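Local coordinates for protein phosphoinositol-specific phospholipase C (Pseudomonas sp., PDB 5FYP) that probably cleaves phosphoinositides in a calcium-dependent manner, acting as a bacterial phospholipase C of the TIM-barrel clan, at residues A[6-11]-A[293-298]; A[12-17]-A[174-179]. One frame throughout, in Å; residues are numbered along the deposited sequence.

Interaction 1 (A[6-11]-A[293-298]); sequences AFIDPA and YRIRPF
Tyr293 CG sits beside its own backbone N (chi1 -62°), which sets the ring so that Asp9 CB stands over its face, 3.7 Å from the Tyr293 centroid in a CH-pi contact. The aspartate chi1 of -180° then carries CG and the carboxylate along the ring on its CE2 and CD2 side, stacked with planes 19° apart. Ala6 O meets the ring's edge, 3.3 Å from Tyr293 CD1. Replacing the tyrosine by an alanine would probably uncover this side of Asp9 and leave its carboxylate freer to turn. Asp9 OD1 accepts Ala11 N in an Asx turn. The backbone evidence is a parallel-type bridge between Ile8 and Ile295. Phe7 O takes two donors, Arg294 N at 2.8 Å on a lone pair and Ile295 N at 3.2 Å, while Asp9 N gives a nearly straight bond to Ile295 O (2.9 Å). Next to the bridge, Ile295 CD1 reaches the edge of the Phe7 ring, 3.8 Å from CE1. Arg294 crosses Phe7 on its way to Ser43 O and Ala286 O. Such a single bridge extends a sheet margin: strand 295-297, antiparallel to strand 20-25, receives the N-terminal segment on its outer edge.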
ATOM      1  N   ALA A   6     -10.147   0.969 -20.012  1.00 17.45           N
ATOM      2  CA  ALA A   6      -9.491   0.012 -20.924  1.00 20.59           C
ATOM      3  C   ALA A   6      -8.314  -0.720 -20.313  1.00 16.55           C
ATOM      4  O   ALA A   6      -8.024  -1.845 -20.704  1.00 19.41           O
ATOM      5  CB  ALA A   6      -9.062   0.700 -22.215  1.00 18.23           C
ATOM      6  N   PHE A   7      -7.647  -0.106 -19.345  1.00 13.72           N
ATOM      7  CA  PHE A   7      -6.447  -0.699 -18.785  1.00 12.64           C
ATOM      8  C   PHE A   7      -6.716  -1.884 -17.869  1.00 11.70           C
ATOM      9  O   PHE A   7      -5.765  -2.568 -17.470  1.00 12.95           O
ATOM     10  CB  PHE A   7      -5.523   0.355 -18.117  1.00 13.34           C
ATOM     11  CG  PHE A   7      -6.001   0.919 -16.814  1.00 12.81           C
ATOM     12  CD1 PHE A   7      -5.785   0.239 -15.639  1.00 12.79           C
ATOM     13  CD2 PHE A   7      -6.611   2.172 -16.754  1.00 12.42           C
ATOM     14  CE1 PHE A   7      -6.163   0.774 -14.430  1.00 10.95           C
ATOM     15  CE2 PHE A   7      -6.985   2.707 -15.541  1.00 14.21           C
ATOM     16  CZ  PHE A   7      -6.748   2.011 -14.370  1.00 14.19           C
ATOM     17  N   ILE A   8      -7.972  -2.121 -17.504  1.00 10.83           N
ATOM     18  CA  ILE A   8      -8.309  -3.229 -16.585  1.00 11.02           C
ATOM     19  C   ILE A   8      -8.833  -4.402 -17.410  1.00 12.45           C
ATOM     20  O   ILE A   8      -9.834  -4.308 -18.100  1.00 14.07           O
ATOM     21  CB  ILE A   8      -9.355  -2.813 -15.540  1.00 11.21           C
ATOM     22  CG1 ILE A   8      -8.794  -1.662 -14.691  1.00 13.03           C
ATOM     23  CG2 ILE A   8      -9.727  -4.022 -14.668  1.00 11.76           C
ATOM     24  CD1 ILE A   8      -9.689  -1.177 -13.593  1.00 14.41           C
ATOM     25  N   ASP A   9      -8.142  -5.521 -17.322  1.00 12.39           N
ATOM     26  CA  ASP A   9      -8.646  -6.755 -17.950  1.00 13.33           C
ATOM     27  C   ASP A   9      -9.964  -7.124 -17.259  1.00 13.16           C
ATOM     28  O   ASP A   9      -9.964  -7.309 -16.064  1.00 14.51           O
ATOM     29  CB  ASP A   9      -7.567  -7.837 -17.814  1.00 14.32           C
ATOM     30  CG  ASP A   9      -7.940  -9.165 -18.418  1.00 16.70           C
ATOM     31  OD1 ASP A   9      -9.133  -9.447 -18.646  1.00 16.59           O
ATOM     32  OD2 ASP A   9      -7.005  -9.954 -18.617  1.00 19.16           O
ATOM     33  N   PRO A  10     -11.075  -7.288 -18.039  1.00 15.71           N
ATOM     34  CA  PRO A  10     -12.353  -7.597 -17.409  1.00 16.48           C
ATOM     35  C   PRO A  10     -12.348  -8.897 -16.582  1.00 15.77           C
ATOM     36  O   PRO A  10     -13.136  -9.032 -15.657  1.00 16.81           O
ATOM     37  CB  PRO A  10     -13.319  -7.681 -18.591  1.00 18.43           C
ATOM     38  CG  PRO A  10     -12.700  -6.817 -19.633  1.00 21.36           C
ATOM     39  CD  PRO A  10     -11.227  -7.028 -19.482  1.00 17.53           C
ATOM     40  N   ALA A  11     -11.424  -9.812 -16.877  1.00 14.59           N
ATOM     41  CA  ALA A  11     -11.304 -11.055 -16.096  1.00 11.80           C
ATOM     42  C   ALA A  11     -10.867 -10.774 -14.648  1.00 13.46           C
ATOM     43  O   ALA A  11     -11.010 -11.640 -13.783  1.00 15.29           O
ATOM     44  CB  ALA A  11     -10.326 -11.994 -16.773  1.00 14.65           C
ATOM     45  N   TYR A 293      -3.166  -4.029 -21.052  1.00 13.70           N
ATOM     46  CA  TYR A 293      -3.694  -3.940 -19.708  1.00 12.65           C
ATOM     47  C   TYR A 293      -2.604  -3.571 -18.693  1.00 11.76           C
ATOM     48  O   TYR A 293      -1.446  -3.978 -18.823  1.00 13.24           O
ATOM     49  CB  TYR A 293      -4.339  -5.249 -19.288  1.00 13.46           C
ATOM     50  CG  TYR A 293      -5.524  -5.659 -20.134  1.00 15.56           C
ATOM     51  CD1 TYR A 293      -6.634  -4.823 -20.276  1.00 16.43           C
ATOM     52  CD2 TYR A 293      -5.553  -6.896 -20.738  1.00 18.34           C
ATOM     53  CE1 TYR A 293      -7.732  -5.196 -21.057  1.00 17.28           C
ATOM     54  CE2 TYR A 293      -6.653  -7.295 -21.509  1.00 15.08           C
ATOM     55  CZ  TYR A 293      -7.729  -6.429 -21.627  1.00 19.39           C
ATOM     56  OH  TYR A 293      -8.815  -6.829 -22.400  1.00 25.83           O
ATOM     57  N   ARG A 294      -3.015  -2.827 -17.665  1.00 10.25           N
ATOM     58  CA  ARG A 294      -2.182  -2.563 -16.484  1.00  9.72           C
ATOM     59  C   ARG A 294      -2.651  -3.298 -15.246  1.00  9.72           C
ATOM     60  O   ARG A 294      -1.981  -3.244 -14.217  1.00 10.47           O
ATOM     61  CB  ARG A 294      -2.051  -1.075 -16.197  1.00  9.58           C
ATOM     62  CG  ARG A 294      -1.467  -0.289 -17.351  1.00 10.36           C
ATOM     63  CD  ARG A 294      -0.874   1.051 -16.900  1.00 10.63           C
ATOM     64  NE  ARG A 294      -0.654   1.945 -18.034  1.00 10.67           N
ATOM     65  CZ  ARG A 294      -1.602   2.666 -18.625  1.00 11.93           C
ATOM     66  NH1 ARG A 294      -2.817   2.733 -18.147  1.00 10.48           N
ATOM     67  NH2 ARG A 294      -1.295   3.361 -19.723  1.00 13.43           N
ATOM     68  N   ILE A 295      -3.797  -3.991 -15.330  1.00  9.98           N
ATOM     69  CA  ILE A 295      -4.338  -4.804 -14.240  1.00  9.58           C
ATOM     70  C   ILE A 295      -4.892  -6.059 -14.886  1.00 10.28           C
ATOM     71  O   ILE A 295      -5.722  -5.976 -15.808  1.00 11.41           O
ATOM     72  CB  ILE A 295      -5.450  -4.091 -13.436  1.00  9.18           C
ATOM     73  CG1 ILE A 295      -4.904  -2.818 -12.776  1.00  9.73           C
ATOM     74  CG2 ILE A 295      -6.089  -5.032 -12.442  1.00  8.94           C
ATOM     75  CD1 ILE A 295      -5.869  -2.103 -11.890  1.00 11.20           C
ATOM     76  N   ARG A 296      -4.444  -7.223 -14.439  0.50 10.62           N
ATOM     77  CA  ARG A 296      -4.947  -8.479 -14.988  0.50 12.02           C
ATOM     78  C   ARG A 296      -4.662  -9.617 -14.046  0.50 10.79           C
ATOM     79  O   ARG A 296      -3.731  -9.554 -13.257  0.50 10.42           O
ATOM     80  CB  ARG A 296      -4.327  -8.788 -16.334  0.50 12.80           C
ATOM     81  CG  ARG A 296      -2.858  -8.589 -16.408  0.50 14.66           C
ATOM     82  CD  ARG A 296      -2.286  -9.296 -17.611  0.50 13.79           C
ATOM     83  NE  ARG A 296      -2.111 -10.713 -17.305  0.50 12.24           N
ATOM     84  CZ  ARG A 296      -1.444 -11.583 -18.045  0.50 14.19           C
ATOM     85  NH1 ARG A 296      -0.874 -11.225 -19.210  0.50 13.93           N
ATOM     86  NH2 ARG A 296      -1.352 -12.821 -17.573  0.50 13.93           N
ATOM     87  N   PRO A 297      -5.444 -10.694 -14.150  1.00 10.90           N
ATOM     88  CA  PRO A 297      -5.081 -11.891 -13.406  1.00 11.78           C
ATOM     89  C   PRO A 297      -3.718 -12.432 -13.845  1.00 12.09           C
ATOM     90  O   PRO A 297      -3.333 -12.258 -15.003  1.00 14.17           O
ATOM     91  CB  PRO A 297      -6.188 -12.900 -13.807  1.00 12.96           C
ATOM     92  CG  PRO A 297      -7.291 -12.074 -14.338  1.00 13.47           C
ATOM     93  CD  PRO A 297      -6.649 -10.898 -14.984  1.00 12.56           C
ATOM     94  N   PHE A 298      -3.006 -13.101 -12.944  1.00 12.56           N
ATOM     95  CA  PHE A 298      -1.762 -13.794 -13.315  1.00 13.51           C
ATOM     96  C   PHE A 298      -1.947 -14.795 -14.414  1.00 20.38           C
ATOM     97  O   PHE A 298      -0.974 -15.066 -15.119  1.00 29.77           O
ATOM     98  CB  PHE A 298      -1.200 -14.537 -12.110  1.00 12.24           C
ATOM     99  CG  PHE A 298      -0.637 -13.634 -11.052  1.00 11.22           C
ATOM    100  CD1 PHE A 298       0.494 -12.866 -11.281  1.00 11.30           C
ATOM    101  CD2 PHE A 298      -1.240 -13.541  -9.823  1.00 12.39           C
ATOM    102  CE1 PHE A 298       0.995 -12.027 -10.300  1.00 11.00           C
ATOM    103  CE2 PHE A 298      -0.736 -12.723  -8.838  1.00 11.65           C
ATOM    104  CZ  PHE A 298       0.375 -11.949  -9.072  1.00 11.07           C
ATOM    105  OXT PHE A 298      -3.025 -15.310 -14.557  1.00 23.18           O
TER

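Interaction 2 (A[12-17]-A[174-179]); sequences SWNTPF and WPTAND
Trp13 and Thr15 offer their carbonyls to the backbone of 176-178, and each is answered by a main-chain N-H. Asn178 N reaches Trp13 O at 2.9 Å, in the carbonyl plane on a lone pair, and lies at the edge of the Trp13 ring. Ala177 N binds Thr15 O at 3.2 Å, tilted 26° from the carbonyl plane. Phe17 N donates back to Pro175 O (2.9 Å). The last two bonds flank Pro16 and Thr176, whose CA atoms approach to 3.9 Å: an antiparallel bridge with this couple as its non-hydrogen-bonded pair. Within 12-17, Ser12 O takes Thr15 N at 3.0 Å, closing a type I turn. Within 174-179, Thr176 OG1, set between its backbone N and carbonyl carbon (chi1 64°), accepts Asp179 N at 3.0 Å in an ST motif, and Asp179 OD2 accepts Thr176 N at 2.9 Å from above the carboxylate plane. A water donating to Asn14 OD1 also meets Thr176 OG1, a tentative link because Asn14 has two conformers. Several other polar ends find partners outside: Ser12 OG in Asp9 O, Thr15 OG1 in Ala11 O, Trp174 NE1 in Ser256 O and Asn178 OD1 in Gln2. Apolar packing closes the far end, where Phe17 CD2 lies 3.9 Å from Trp174 CE3 and the ring planes make 39°. The Thr176-Asp179 exchange has the bonds of a capping box, here at 177-179, where phi/psi are helical without the regular helix bonds; with the bridge, it ties the lead-in to strand 20-25 to the loop before strand 184-189 of the TIM-barrel-type fold.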
ATOM      1  N   SER A  12     -10.331  -9.585 -14.391  1.00 12.80           N
ATOM      2  CA  SER A  12      -9.882  -9.237 -13.058  1.00 12.84           C
ATOM      3  C   SER A  12     -11.010  -9.214 -12.019  1.00 12.41           C
ATOM      4  O   SER A  12     -10.786  -9.494 -10.852  1.00 12.89           O
ATOM      5  CB  SER A  12      -9.232  -7.841 -13.063  1.00 13.24           C
ATOM      6  OG  SER A  12      -8.161  -7.766 -13.976  1.00 12.74           O
ATOM      7  N   TRP A  13     -12.209  -8.843 -12.444  1.00 13.88           N
ATOM      8  CA  TRP A  13     -13.274  -8.549 -11.501  1.00 14.46           C
ATOM      9  C   TRP A  13     -13.675  -9.737 -10.644  1.00 14.61           C
ATOM     10  O   TRP A  13     -13.896  -9.587  -9.446  1.00 14.35           O
ATOM     11  CB  TRP A  13     -14.472  -7.945 -12.234  1.00 14.58           C
ATOM     12  CG  TRP A  13     -14.193  -6.590 -12.709  1.00 15.51           C
ATOM     13  CD1 TRP A  13     -13.937  -6.196 -14.007  1.00 17.79           C
ATOM     14  CD2 TRP A  13     -14.064  -5.435 -11.903  1.00 15.94           C
ATOM     15  NE1 TRP A  13     -13.711  -4.863 -14.041  1.00 18.87           N
ATOM     16  CE2 TRP A  13     -13.756  -4.367 -12.763  1.00 16.58           C
ATOM     17  CE3 TRP A  13     -14.213  -5.192 -10.533  1.00 15.97           C
ATOM     18  CZ2 TRP A  13     -13.608  -3.061 -12.294  1.00 18.24           C
ATOM     19  CZ3 TRP A  13     -14.046  -3.938 -10.075  1.00 16.29           C
ATOM     20  CH2 TRP A  13     -13.796  -2.861 -10.961  1.00 17.81           C
ATOM     21  N   ASN A  14     -13.726 -10.918 -11.250  0.50 14.38           N
ATOM     22  CA  ASN A  14     -14.072 -12.134 -10.522  0.50 13.86           C
ATOM     23  C   ASN A  14     -12.851 -12.870  -9.965  0.50 13.91           C
ATOM     24  O   ASN A  14     -12.981 -13.995  -9.503  0.50 16.40           O
ATOM     25  CB  ASN A  14     -14.921 -13.045 -11.411  0.50 15.69           C
ATOM     26  CG  ASN A  14     -15.719 -14.046 -10.617  0.50 17.13           C
ATOM     27  OD1 ASN A  14     -16.140 -13.793  -9.480  0.50 17.38           O
ATOM     28  ND2 ASN A  14     -15.944 -15.198 -11.222  0.50 19.33           N
ATOM     29  N   THR A  15     -11.689 -12.213  -9.936  1.00 12.47           N
ATOM     30  CA  THR A  15     -10.472 -12.826  -9.431  1.00 11.47           C
ATOM     31  C   THR A  15     -10.222 -12.333  -8.012  1.00 10.99           C
ATOM     32  O   THR A  15     -10.310 -11.143  -7.752  1.00 11.43           O
ATOM     33  CB  THR A  15      -9.288 -12.450 -10.331  1.00 11.74           C
ATOM     34  OG1 THR A  15      -9.573 -12.817 -11.691  1.00 13.85           O
ATOM     35  CG2 THR A  15      -8.011 -13.117  -9.947  1.00 12.29           C
ATOM     36  N   PRO A  16      -9.831 -13.230  -7.078  1.00 11.09           N
ATOM     37  CA  PRO A  16      -9.373 -12.793  -5.768  1.00 10.41           C
ATOM     38  C   PRO A  16      -8.283 -11.737  -5.893  1.00  9.85           C
ATOM     39  O   PRO A  16      -7.438 -11.841  -6.778  1.00  9.66           O
ATOM     40  CB  PRO A  16      -8.818 -14.081  -5.162  1.00 10.81           C
ATOM     41  CG  PRO A  16      -9.679 -15.147  -5.778  1.00 11.95           C
ATOM     42  CD  PRO A  16      -9.793 -14.699  -7.206  1.00 10.21           C
ATOM     43  N   PHE A  17      -8.281 -10.765  -5.002  1.00  9.14           N
ATOM     44  CA  PHE A  17      -7.316  -9.670  -5.120  1.00  8.87           C
ATOM     45  C   PHE A  17      -5.875 -10.145  -5.175  1.00  8.38           C
ATOM     46  O   PHE A  17      -5.052  -9.576  -5.893  1.00  8.67           O
ATOM     47  CB  PHE A  17      -7.533  -8.700  -3.962  1.00  9.45           C
ATOM     48  CG  PHE A  17      -6.742  -7.403  -4.066  1.00  9.07           C
ATOM     49  CD1 PHE A  17      -7.058  -6.454  -5.006  1.00  9.90           C
ATOM     50  CD2 PHE A  17      -5.681  -7.152  -3.213  1.00  9.26           C
ATOM     51  CE1 PHE A  17      -6.344  -5.275  -5.086  1.00  9.20           C
ATOM     52  CE2 PHE A  17      -4.965  -5.970  -3.288  1.00  9.50           C
ATOM     53  CZ  PHE A  17      -5.284  -5.016  -4.225  1.00  9.46           C
ATOM     54  N   TRP A 174      -8.271 -13.849  -1.053  1.00  9.85           N
ATOM     55  CA  TRP A 174      -8.847 -12.553  -0.671  1.00  9.24           C
ATOM     56  C   TRP A 174     -10.212 -12.381  -1.347  1.00  9.15           C
ATOM     57  O   TRP A 174     -10.506 -13.050  -2.344  1.00 11.33           O
ATOM     58  CB  TRP A 174      -7.926 -11.419  -1.120  1.00  9.20           C
ATOM     59  CG  TRP A 174      -6.633 -11.306  -0.370  1.00  8.73           C
ATOM     60  CD1 TRP A 174      -5.727 -12.294  -0.109  1.00  9.13           C
ATOM     61  CD2 TRP A 174      -6.063 -10.096   0.163  1.00  8.29           C
ATOM     62  NE1 TRP A 174      -4.646 -11.779   0.574  1.00  9.10           N
ATOM     63  CE2 TRP A 174      -4.823 -10.434   0.746  1.00  8.73           C
ATOM     64  CE3 TRP A 174      -6.484  -8.753   0.212  1.00  9.16           C
ATOM     65  CZ2 TRP A 174      -4.025  -9.503   1.375  1.00  9.06           C
ATOM     66  CZ3 TRP A 174      -5.683  -7.829   0.836  1.00  9.35           C
ATOM     67  CH2 TRP A 174      -4.481  -8.216   1.435  1.00  9.94           C
ATOM     68  N   PRO A 175     -11.014 -11.399  -0.883  1.00 10.12           N
ATOM     69  CA  PRO A 175     -12.181 -11.019  -1.672  1.00 10.50           C
ATOM     70  C   PRO A 175     -11.766 -10.636  -3.095  1.00 10.50           C
ATOM     71  O   PRO A 175     -10.625 -10.206  -3.362  1.00 10.29           O
ATOM     72  CB  PRO A 175     -12.744  -9.812  -0.910  1.00  9.99           C
ATOM     73  CG  PRO A 175     -12.212  -9.979   0.496  1.00 10.60           C
ATOM     74  CD  PRO A 175     -10.843 -10.534   0.287  1.00 10.09           C
ATOM     75  N   THR A 176     -12.711 -10.780  -4.008  1.00 10.86           N
ATOM     76  CA  THR A 176     -12.442 -10.457  -5.410  1.00 10.71           C
ATOM     77  C   THR A 176     -12.407  -8.959  -5.620  1.00 10.64           C
ATOM     78  O   THR A 176     -12.882  -8.173  -4.777  1.00 11.07           O
ATOM     79  CB  THR A 176     -13.490 -11.057  -6.374  1.00 11.85           C
ATOM     80  OG1 THR A 176     -14.730 -10.438  -6.072  1.00 13.72           O
ATOM     81  CG2 THR A 176     -13.575 -12.582  -6.231  1.00 12.73           C
ATOM     82  N   ALA A 177     -11.887  -8.530  -6.761  1.00 10.96           N
ATOM     83  CA  ALA A 177     -11.971  -7.108  -7.112  1.00 11.53           C
ATOM     84  C   ALA A 177     -13.423  -6.621  -7.111  1.00 12.10           C
ATOM     85  O   ALA A 177     -13.693  -5.518  -6.635  1.00 12.78           O
ATOM     86  CB  ALA A 177     -11.273  -6.817  -8.404  1.00 11.57           C
ATOM     87  N   ASN A 178     -14.346  -7.430  -7.623  1.00 13.71           N
ATOM     88  CA  ASN A 178     -15.775  -7.084  -7.562  1.00 14.37           C
ATOM     89  C   ASN A 178     -16.241  -6.883  -6.113  1.00 13.35           C
ATOM     90  O   ASN A 178     -16.935  -5.922  -5.798  1.00 14.30           O
ATOM     91  CB  ASN A 178     -16.616  -8.177  -8.227  1.00 17.60           C
ATOM     92  CG  ASN A 178     -18.074  -7.839  -8.241  1.00 24.17           C
ATOM     93  OD1 ASN A 178     -18.432  -6.829  -8.792  1.00 33.15           O
ATOM     94  ND2 ASN A 178     -18.893  -8.639  -7.592  1.00 37.87           N
ATOM     95  N   ASP A 179     -15.858  -7.803  -5.222  1.00 12.87           N
ATOM     96  CA  ASP A 179     -16.207  -7.681  -3.815  1.00 11.63           C
ATOM     97  C   ASP A 179     -15.654  -6.369  -3.219  1.00 12.42           C
ATOM     98  O   ASP A 179     -16.249  -5.802  -2.298  1.00 14.41           O
ATOM     99  CB  ASP A 179     -15.610  -8.815  -2.977  1.00 12.44           C
ATOM    100  CG  ASP A 179     -16.181 -10.181  -3.255  1.00 15.91           C
ATOM    101  OD1 ASP A 179     -17.348 -10.299  -3.673  1.00 19.69           O
ATOM    102  OD2 ASP A 179     -15.415 -11.164  -3.000  1.00 15.82           O
TER
HETATM  103  O   HOH W   1     -16.481 -11.560  -7.499  1.00 28.22           O

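In the fold
Interactions 1 and 2 use consecutive pieces of the same N-terminal lead-in to strand 20-25, and their centres lie about 12 Å apart on the same side of the chain's centre. Both are peripheral and partly buried, but interaction 2 is the more enclosed, with six buried residues among eleven against three. They meet through packing: Ser12 OG lies 3.4 Å from Arg296 CA, and Pro297 also touches Thr15. Each rests on one isolated bridge and three main-chain bonds, parallel in type at 293-298 and antiparallel at 174-179. Beyond the backbone, interaction 1 relies on a carboxylate stacked on tyrosine, whereas interaction 2 adds tryptophan and phenylalanine packing.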